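Local coordinates for protein transcription factor GAMBIF1 (Anopheles gambiae, PDB 1BVO) that binds DNA through the specificity domain of its Rel homology region and probably activates transcription by RNA polymerase II, at residues 132-135 with 136-139; 87-90 with 91-94; 121-124 with 125-129. All coordinates share one frame; numbering follows the deposited sequence.

How the contacts relate
Followed from the N terminus, contact 2 (87-94) comes first: it closes the short loop that leaves strand 83-87 and enters strand 94-96, passing from the five-stranded sheet to the three-stranded one. Contacts 3 and 1 share the longer connection between helix 107-120 and strand 142-152. Contact 3 (121-129) folds the chain directly after the helix, and contact 1 (132-139) bends it again before the strand, their centres about 15 Å apart. All three are local and in series, so none nests in or crosses another. Contacts 1 and 2 lie on opposite sides of the chain's centre, about 37 Å between centres, with contact 1 much nearer the DNA.

Contact 1 of 3, residues 132-135 with 136-139; sequences AKEP and GSID
In the connection between helix 107-120 and strand 142-152, the chain makes a local bend in which Ser-137 turns back toward 132-135, while Ile-138 runs alongside the Pro-135 carbonyl. The clearest evidence is the set of distances around that carbonyl: Pro-135 O lies 3.8 Å from Ile-138 CB and 3.9 Å from Ile-138 CG1. Ile-138 CD1 continues past the same oxygen, with 4.1 Å separating it from Pro-135 O. Its CG1 branch stands beside the backbone N (chi1 -51°), which is why this arm, and not CG2, runs past the proline carbonyl. The amide of Ser-137 approaches Pro-135 O, with 3.4 Å from Ser-137 N to Pro-135 O, but the angle is too poor for a hydrogen bond.

This bend belongs to the Rel homology DNA-binding domain, and its nearest atom is about 6 Å from the bound nucleic acid. The two ends of its side-chain packing differ in character. Ile-138 is buried, and its side chain packs on Val-110 and Leu-114, joining the bend to helix 107-120. Glu-134, by contrast, is exposed. Beyond CG its chain is extended (chi2 170°), and the carboxylate comes alongside the serine, with Glu-134 OE1 3.9 Å from Ser-137 CB; at that separation the approach is simple van der Waals contact. At Ile-138 the backbone becomes extended (psi 123°), and Asp-139 forms a salt bridge through OD2 to Lys-61 NZ while its OD1 accepts from Asn-141 N.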
ATOM      1  N   ALA C 132       3.373   2.802 -20.828  1.00 65.54           N
ATOM      2  CA  ALA C 132       3.933   2.146 -19.641  1.00 69.09           C
ATOM      3  C   ALA C 132       4.964   3.034 -18.930  1.00 75.16           C
ATOM      4  O   ALA C 132       5.110   2.948 -17.722  1.00 74.14           O
ATOM      5  CB  ALA C 132       4.542   0.791 -20.010  1.00 62.63           C
ATOM      6  N   LYS C 133       5.628   3.914 -19.685  1.00 81.73           N
ATOM      7  CA  LYS C 133       6.634   4.851 -19.161  1.00 83.49           C
ATOM      8  C   LYS C 133       5.956   5.990 -18.368  1.00 84.30           C
ATOM      9  O   LYS C 133       6.463   6.432 -17.333  1.00 82.97           O
ATOM     10  CB  LYS C 133       7.449   5.466 -20.321  1.00 89.58           C
ATOM     11  CG  LYS C 133       8.197   4.478 -21.251  1.00 94.22           C
ATOM     12  CD  LYS C 133       8.936   5.220 -22.385  1.00 98.30           C
ATOM     13  CE  LYS C 133       8.459   4.802 -23.779  1.00 97.22           C
ATOM     14  NZ  LYS C 133       9.148   3.582 -24.293  1.00 97.54           N
ATOM     15  N   GLU C 134       4.827   6.467 -18.887  1.00 84.72           N
ATOM     16  CA  GLU C 134       4.017   7.542 -18.303  1.00 87.31           C
ATOM     17  C   GLU C 134       2.832   6.828 -17.635  1.00 87.84           C
ATOM     18  O   GLU C 134       1.738   6.796 -18.187  1.00 88.00           O
ATOM     19  CB  GLU C 134       3.504   8.410 -19.462  1.00 88.02           C
ATOM     20  CG  GLU C 134       3.671   9.910 -19.316  1.00 97.23           C
ATOM     21  CD  GLU C 134       3.345  10.648 -20.616  1.00100.00           C
ATOM     22  OE1 GLU C 134       2.145  10.930 -20.869  1.00100.00           O
ATOM     23  OE2 GLU C 134       4.293  10.939 -21.389  1.00100.00           O
ATOM     24  N   PRO C 135       3.001   6.328 -16.399  1.00 87.83           N
ATOM     25  CA  PRO C 135       1.915   5.609 -15.714  1.00 85.05           C
ATOM     26  C   PRO C 135       0.744   6.396 -15.105  1.00 81.57           C
ATOM     27  O   PRO C 135      -0.341   5.843 -14.919  1.00 81.83           O
ATOM     28  CB  PRO C 135       2.651   4.799 -14.634  1.00 85.82           C
ATOM     29  CG  PRO C 135       4.147   5.075 -14.898  1.00 86.18           C
ATOM     30  CD  PRO C 135       4.165   6.430 -15.512  1.00 86.56           C
ATOM     31  N   GLY C 136       0.970   7.658 -14.751  1.00 79.60           N
ATOM     32  CA  GLY C 136      -0.079   8.469 -14.150  1.00 72.30           C
ATOM     33  C   GLY C 136      -1.085   8.968 -15.169  1.00 69.98           C
ATOM     34  O   GLY C 136      -2.178   9.403 -14.818  1.00 71.16           O
ATOM     35  N   SER C 137      -0.710   8.908 -16.442  1.00 65.07           N
ATOM     36  CA  SER C 137      -1.582   9.356 -17.520  1.00 63.83           C
ATOM     37  C   SER C 137      -2.792   8.440 -17.699  1.00 63.12           C
ATOM     38  O   SER C 137      -3.804   8.840 -18.279  1.00 71.22           O
ATOM     39  CB  SER C 137      -0.784   9.367 -18.807  1.00 65.12           C
ATOM     40  OG  SER C 137      -0.015   8.192 -18.870  1.00 66.32           O
ATOM     41  N   ILE C 138      -2.664   7.203 -17.222  1.00 60.33           N
ATOM     42  CA  ILE C 138      -3.731   6.219 -17.329  1.00 49.48           C
ATOM     43  C   ILE C 138      -4.752   6.357 -16.217  1.00 44.40           C
ATOM     44  O   ILE C 138      -4.398   6.251 -15.034  1.00 44.11           O
ATOM     45  CB  ILE C 138      -3.147   4.811 -17.280  1.00 45.20           C
ATOM     46  CG1 ILE C 138      -2.016   4.705 -18.295  1.00 35.98           C
ATOM     47  CG2 ILE C 138      -4.229   3.770 -17.541  1.00 41.47           C
ATOM     48  CD1 ILE C 138      -1.188   3.467 -18.148  1.00 42.04           C
ATOM     49  N   ASP C 139      -6.015   6.544 -16.578  1.00 37.33           N
ATOM     50  CA  ASP C 139      -7.054   6.666 -15.576  1.00 39.18           C
ATOM     51  C   ASP C 139      -7.426   5.293 -15.011  1.00 45.96           C
ATOM     52  O   ASP C 139      -8.087   4.474 -15.669  1.00 49.24           O
ATOM     53  CB  ASP C 139      -8.275   7.334 -16.169  1.00 33.38           C
ATOM     54  CG  ASP C 139      -9.413   7.490 -15.156  1.00 38.18           C
ATOM     55  OD1 ASP C 139      -9.217   7.177 -13.950  1.00 37.61           O
ATOM     56  OD2 ASP C 139     -10.501   7.934 -15.561  1.00 39.89           O
TER

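Contact 2 of 3, residues 87-90 with 91-94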
ATOM      1  N   GLU C  87     -14.463 -19.471 -26.544  1.00 59.65           N
ATOM      2  CA  GLU C  87     -14.962 -19.851 -27.864  1.00 59.97           C
ATOM      3  C   GLU C  87     -16.469 -19.617 -27.962  1.00 58.60           C
ATOM      4  O   GLU C  87     -17.232 -19.993 -27.061  1.00 57.59           O
ATOM      5  CB  GLU C  87     -14.631 -21.310 -28.195  1.00 60.56           C
ATOM      6  CG  GLU C  87     -15.103 -21.713 -29.589  1.00 57.65           C
ATOM      7  CD  GLU C  87     -14.576 -23.070 -30.063  1.00 59.56           C
ATOM      8  OE1 GLU C  87     -13.870 -23.775 -29.306  1.00 57.27           O
ATOM      9  OE2 GLU C  87     -14.867 -23.420 -31.223  1.00 47.16           O
ATOM     10  N   ILE C  88     -16.871 -18.976 -29.057  1.00 59.93           N
ATOM     11  CA  ILE C  88     -18.262 -18.620 -29.355  1.00 58.23           C
ATOM     12  C   ILE C  88     -19.096 -19.792 -29.890  1.00 60.44           C
ATOM     13  O   ILE C  88     -18.589 -20.650 -30.620  1.00 62.07           O
ATOM     14  CB  ILE C  88     -18.324 -17.464 -30.427  1.00 47.44           C
ATOM     15  CG1 ILE C  88     -17.571 -16.218 -29.951  1.00 40.34           C
ATOM     16  CG2 ILE C  88     -19.745 -17.070 -30.719  1.00 49.91           C
ATOM     17  CD1 ILE C  88     -17.927 -14.955 -30.753  1.00 35.80           C
ATOM     18  N   ASN C  89     -20.374 -19.823 -29.509  1.00 60.63           N
ATOM     19  CA  ASN C  89     -21.315 -20.838 -29.979  1.00 56.85           C
ATOM     20  C   ASN C  89     -21.247 -20.791 -31.504  1.00 52.32           C
ATOM     21  O   ASN C  89     -21.595 -19.781 -32.108  1.00 48.28           O
ATOM     22  CB  ASN C  89     -22.733 -20.491 -29.500  1.00 62.88           C
ATOM     23  CG  ASN C  89     -23.778 -21.500 -29.951  1.00 67.12           C
ATOM     24  OD1 ASN C  89     -24.011 -21.688 -31.147  1.00 58.90           O
ATOM     25  ND2 ASN C  89     -24.423 -22.143 -28.995  1.00 72.31           N
ATOM     26  N   SER C  90     -20.794 -21.883 -32.113  1.00 49.93           N
ATOM     27  CA  SER C  90     -20.638 -21.979 -33.557  1.00 43.47           C
ATOM     28  C   SER C  90     -21.899 -21.935 -34.426  1.00 44.52           C
ATOM     29  O   SER C  90     -21.802 -21.953 -35.657  1.00 44.64           O
ATOM     30  CB  SER C  90     -19.778 -23.199 -33.914  1.00 45.74           C
ATOM     31  OG  SER C  90     -19.803 -24.203 -32.909  1.00 48.02           O
ATOM     32  N   THR C  91     -23.070 -21.832 -33.815  1.00 44.95           N
ATOM     33  CA  THR C  91     -24.300 -21.760 -34.589  1.00 48.36           C
ATOM     34  C   THR C  91     -25.063 -20.477 -34.271  1.00 51.14           C
ATOM     35  O   THR C  91     -25.430 -19.724 -35.171  1.00 53.72           O
ATOM     36  CB  THR C  91     -25.200 -22.998 -34.382  1.00 52.76           C
ATOM     37  OG1 THR C  91     -24.515 -24.162 -34.871  1.00 46.60           O
ATOM     38  CG2 THR C  91     -26.527 -22.845 -35.137  1.00 39.03           C
ATOM     39  N   THR C  92     -25.270 -20.211 -32.989  1.00 46.63           N
ATOM     40  CA  THR C  92     -25.976 -19.005 -32.586  1.00 45.72           C
ATOM     41  C   THR C  92     -25.104 -17.785 -32.871  1.00 46.81           C
ATOM     42  O   THR C  92     -25.616 -16.720 -33.212  1.00 52.61           O
ATOM     43  CB  THR C  92     -26.343 -19.021 -31.087  1.00 49.72           C
ATOM     44  OG1 THR C  92     -25.170 -18.795 -30.291  1.00 51.70           O
ATOM     45  CG2 THR C  92     -26.965 -20.366 -30.697  1.00 55.51           C
ATOM     46  N   MET C  93     -23.787 -17.956 -32.743  1.00 49.67           N
ATOM     47  CA  MET C  93     -22.812 -16.892 -32.977  1.00 46.89           C
ATOM     48  C   MET C  93     -22.815 -15.793 -31.916  1.00 49.87           C
ATOM     49  O   MET C  93     -22.418 -14.656 -32.181  1.00 48.99           O
ATOM     50  CB  MET C  93     -22.988 -16.278 -34.372  1.00 43.56           C
ATOM     51  CG  MET C  93     -22.444 -17.121 -35.476  1.00 39.89           C
ATOM     52  SD  MET C  93     -20.795 -17.650 -35.061  1.00 60.94           S
ATOM     53  CE  MET C  93     -20.992 -19.225 -35.281  1.00 50.98           C
ATOM     54  N   SER C  94     -23.221 -16.146 -30.703  1.00 50.48           N
ATOM     55  CA  SER C  94     -23.277 -15.192 -29.602  1.00 50.91           C
ATOM     56  C   SER C  94     -22.659 -15.751 -28.340  1.00 50.59           C
ATOM     57  O   SER C  94     -22.558 -16.972 -28.158  1.00 50.93           O
ATOM     58  CB  SER C  94     -24.725 -14.798 -29.307  1.00 53.71           C
ATOM     59  OG  SER C  94     -25.636 -15.559 -30.073  1.00 61.70           O
TER
HETATM   60  O   HOH W   1     -21.978 -25.494 -34.384  1.00 52.66           O
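Asn-89 turns its side-chain amide back over the start of 91-94, and its oxygen takes two backbone N-H groups at once. Thr-92 N donates to Asn-89 OD1 over 2.7 Å, and Thr-91 N reaches the same Asn-89 OD1 at 2.8 Å. The two donors approach differently: Thr-91 N is tilted only 17° from the carbonyl plane, whereas Thr-92 N sits above that plane, 45° out of it. With CG trans to the main-chain nitrogen (chi1 180°), the amide is swung to where both can be met. The main-chain carbonyl of Asn-89 adds a third bond, accepting from Met-93 N with 2.9 Å between Asn-89 O and Met-93 N. Side-chain bonds to the second and third residues on, with a main-chain bond to the fourth, define an Asx motif.

The packed part has two pieces. The side chains of Asn-89 and Thr-92 cross at about a right angle, Thr-92 OG1 lying 3.1 Å from Asn-89 CG in a contact that is not a hydrogen bond. Ile-88 is buried, and its CG2 branch lies against the backbone with 3.5 Å from Ile-88 CG2 to Met-93 C; the same side chain also rests on Ile-43 and Val-45 of strand 42-46. The outer side is looser and wet: a water lies 2.9 Å from Ser-90 OG and 2.9 Å from Thr-91 OG1, bridging two neighbouring hydroxyls. On the Thr-92 flank, a weak hydrogen bond of 3.3 Å links Thr-92 OG1 and Ser-94 OG.

Chemically, one amide oxygen and one main-chain carbonyl accept from three successive N-H groups, which probably restrains both the asparagine's rotation and the path of 89-93.

Contact 3 of 3, residues 121-124 with 125-129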
ATOM      1  N   ARG C 121       1.106 -10.474 -25.771  1.00 61.97           N
ATOM      2  CA  ARG C 121       0.915  -9.885 -27.112  1.00 56.80           C
ATOM      3  C   ARG C 121      -0.500  -9.369 -27.362  1.00 58.11           C
ATOM      4  O   ARG C 121      -0.953  -9.319 -28.499  1.00 58.76           O
ATOM      5  CB  ARG C 121       1.323 -10.847 -28.237  1.00 66.99           C
ATOM      6  CG  ARG C 121       2.838 -11.028 -28.483  1.00 79.07           C
ATOM      7  CD  ARG C 121       3.518  -9.880 -29.263  1.00 90.21           C
ATOM      8  NE  ARG C 121       3.246  -9.862 -30.712  1.00 97.16           N
ATOM      9  CZ  ARG C 121       3.922  -9.110 -31.588  1.00 98.21           C
ATOM     10  NH1 ARG C 121       4.905  -8.324 -31.167  1.00 97.93           N
ATOM     11  NH2 ARG C 121       3.610  -9.118 -32.884  1.00 95.15           N
ATOM     12  N   VAL C 122      -1.171  -8.919 -26.309  1.00 53.58           N
ATOM     13  CA  VAL C 122      -2.520  -8.385 -26.453  1.00 52.05           C
ATOM     14  C   VAL C 122      -2.484  -6.875 -26.643  1.00 50.40           C
ATOM     15  O   VAL C 122      -2.226  -6.122 -25.700  1.00 46.15           O
ATOM     16  CB  VAL C 122      -3.428  -8.725 -25.251  1.00 49.76           C
ATOM     17  CG1 VAL C 122      -4.702  -7.904 -25.281  1.00 49.36           C
ATOM     18  CG2 VAL C 122      -3.792 -10.189 -25.291  1.00 41.97           C
ATOM     19  N   ASP C 123      -2.685  -6.447 -27.877  1.00 49.76           N
ATOM     20  CA  ASP C 123      -2.701  -5.039 -28.174  1.00 49.70           C
ATOM     21  C   ASP C 123      -3.693  -4.898 -29.295  1.00 49.34           C
ATOM     22  O   ASP C 123      -3.346  -4.985 -30.472  1.00 54.38           O
ATOM     23  CB  ASP C 123      -1.320  -4.564 -28.613  1.00 57.53           C
ATOM     24  CG  ASP C 123      -1.294  -3.083 -28.945  1.00 59.28           C
ATOM     25  OD1 ASP C 123      -2.357  -2.425 -28.986  1.00 58.06           O
ATOM     26  OD2 ASP C 123      -0.187  -2.567 -29.188  1.00 67.57           O
ATOM     27  N   PRO C 124      -4.961  -4.701 -28.940  1.00 45.57           N
ATOM     28  CA  PRO C 124      -6.046  -4.558 -29.901  1.00 42.86           C
ATOM     29  C   PRO C 124      -5.814  -3.555 -31.018  1.00 47.84           C
ATOM     30  O   PRO C 124      -5.872  -3.903 -32.197  1.00 44.63           O
ATOM     31  CB  PRO C 124      -7.227  -4.151 -29.022  1.00 41.80           C
ATOM     32  CG  PRO C 124      -6.929  -4.822 -27.714  1.00 44.37           C
ATOM     33  CD  PRO C 124      -5.461  -4.526 -27.563  1.00 43.67           C
ATOM     34  N   PHE C 125      -5.557  -2.308 -30.651  1.00 53.16           N
ATOM     35  CA  PHE C 125      -5.393  -1.266 -31.649  1.00 59.78           C
ATOM     36  C   PHE C 125      -3.994  -0.902 -32.173  1.00 66.54           C
ATOM     37  O   PHE C 125      -3.852   0.092 -32.890  1.00 69.10           O
ATOM     38  CB  PHE C 125      -6.150  -0.020 -31.178  1.00 49.25           C
ATOM     39  CG  PHE C 125      -7.612  -0.254 -30.969  1.00 48.59           C
ATOM     40  CD1 PHE C 125      -8.100  -0.706 -29.747  1.00 46.36           C
ATOM     41  CD2 PHE C 125      -8.514  -0.041 -32.009  1.00 50.20           C
ATOM     42  CE1 PHE C 125      -9.473  -0.939 -29.564  1.00 48.19           C
ATOM     43  CE2 PHE C 125      -9.877  -0.273 -31.839  1.00 50.66           C
ATOM     44  CZ  PHE C 125     -10.359  -0.725 -30.613  1.00 50.73           C
ATOM     45  N   ARG C 126      -2.993  -1.741 -31.904  1.00 69.90           N
ATOM     46  CA  ARG C 126      -1.616  -1.489 -32.357  1.00 70.28           C
ATOM     47  C   ARG C 126      -1.239  -0.114 -31.859  1.00 65.67           C
ATOM     48  O   ARG C 126      -1.069   0.846 -32.603  1.00 70.67           O
ATOM     49  CB  ARG C 126      -1.513  -1.607 -33.879  1.00 79.38           C
ATOM     50  CG  ARG C 126      -1.689  -3.041 -34.358  1.00 83.66           C
ATOM     51  CD  ARG C 126      -2.082  -3.127 -35.822  1.00 92.68           C
ATOM     52  NE  ARG C 126      -2.193  -4.535 -36.233  1.00100.00           N
ATOM     53  CZ  ARG C 126      -1.608  -5.059 -37.311  1.00100.00           C
ATOM     54  NH1 ARG C 126      -0.859  -4.291 -38.099  1.00100.00           N
ATOM     55  NH2 ARG C 126      -1.744  -6.358 -37.584  1.00100.00           N
ATOM     56  N   THR C 127      -1.062  -0.076 -30.553  1.00 60.72           N
ATOM     57  CA  THR C 127      -0.770   1.112 -29.791  1.00 55.48           C
ATOM     58  C   THR C 127       0.607   1.033 -29.129  1.00 56.94           C
ATOM     59  O   THR C 127       1.192   2.060 -28.743  1.00 59.50           O
ATOM     60  CB  THR C 127      -1.894   1.207 -28.743  1.00 51.84           C
ATOM     61  OG1 THR C 127      -2.866   2.173 -29.152  1.00 54.15           O
ATOM     62  CG2 THR C 127      -1.358   1.526 -27.371  1.00 57.04           C
ATOM     63  N   GLY C 128       1.142  -0.178 -29.019  1.00 56.16           N
ATOM     64  CA  GLY C 128       2.423  -0.364 -28.378  1.00 54.65           C
ATOM     65  C   GLY C 128       2.286  -0.020 -26.907  1.00 55.30           C
ATOM     66  O   GLY C 128       1.225   0.393 -26.444  1.00 52.12           O
ATOM     67  N   PHE C 129       3.371  -0.141 -26.158  1.00 57.99           N
ATOM     68  CA  PHE C 129       3.283   0.150 -24.740  1.00 62.28           C
ATOM     69  C   PHE C 129       3.994   1.403 -24.288  1.00 64.36           C
ATOM     70  O   PHE C 129       4.557   1.458 -23.190  1.00 63.36           O
ATOM     71  CB  PHE C 129       3.650  -1.089 -23.931  1.00 65.72           C
ATOM     72  CG  PHE C 129       2.693  -2.207 -24.158  1.00 73.58           C
ATOM     73  CD1 PHE C 129       2.675  -2.865 -25.383  1.00 76.62           C
ATOM     74  CD2 PHE C 129       1.724  -2.511 -23.215  1.00 69.76           C
ATOM     75  CE1 PHE C 129       1.695  -3.794 -25.673  1.00 74.06           C
ATOM     76  CE2 PHE C 129       0.741  -3.441 -23.496  1.00 75.70           C
ATOM     77  CZ  PHE C 129       0.725  -4.083 -24.726  1.00 73.28           C
TER
HETATM   78  O   HOH W   2      -4.626  -1.306 -28.073  1.00 34.66           O
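Asp-123 lays its carboxylate across the backbone amides of Thr-127 and Gly-128. Both donate to OD2 on its syn side: Gly-128 N is 2.7 Å from Asp-123 OD2, and Thr-127 N is 3.0 Å from that same Asp-123 OD2, each lying less than 20° out of the carboxylate plane. The second oxygen makes a weak bond of 3.1 Å from Thr-127 N to Asp-123 OD1. It also accepts from a water, which in turn accepts from Phe-125 N, 2.9 Å from that water. CG is anti to the main-chain nitrogen (chi1 180°), which carries the carboxylate over the returning chain.

An apolar contact flanks this polar centre: Pro-124 CB touches Phe-125 CD1 at 3.6 Å. The buried proline also packs on Ser-57 and Val-59 of strand 52-59. At the other end a carbonyl oxygen, Val-122 O, meets the edge of the Phe-129 ring, near its plane, 3.7 Å from Phe-129 CZ.

Arg-121, with positive phi, is the C-prime residue of a Schellman motif that ends helix 107-120; Asp-123 to Arg-126 then forms a type I beta turn, whose leading aspartate binds the amides just beyond it.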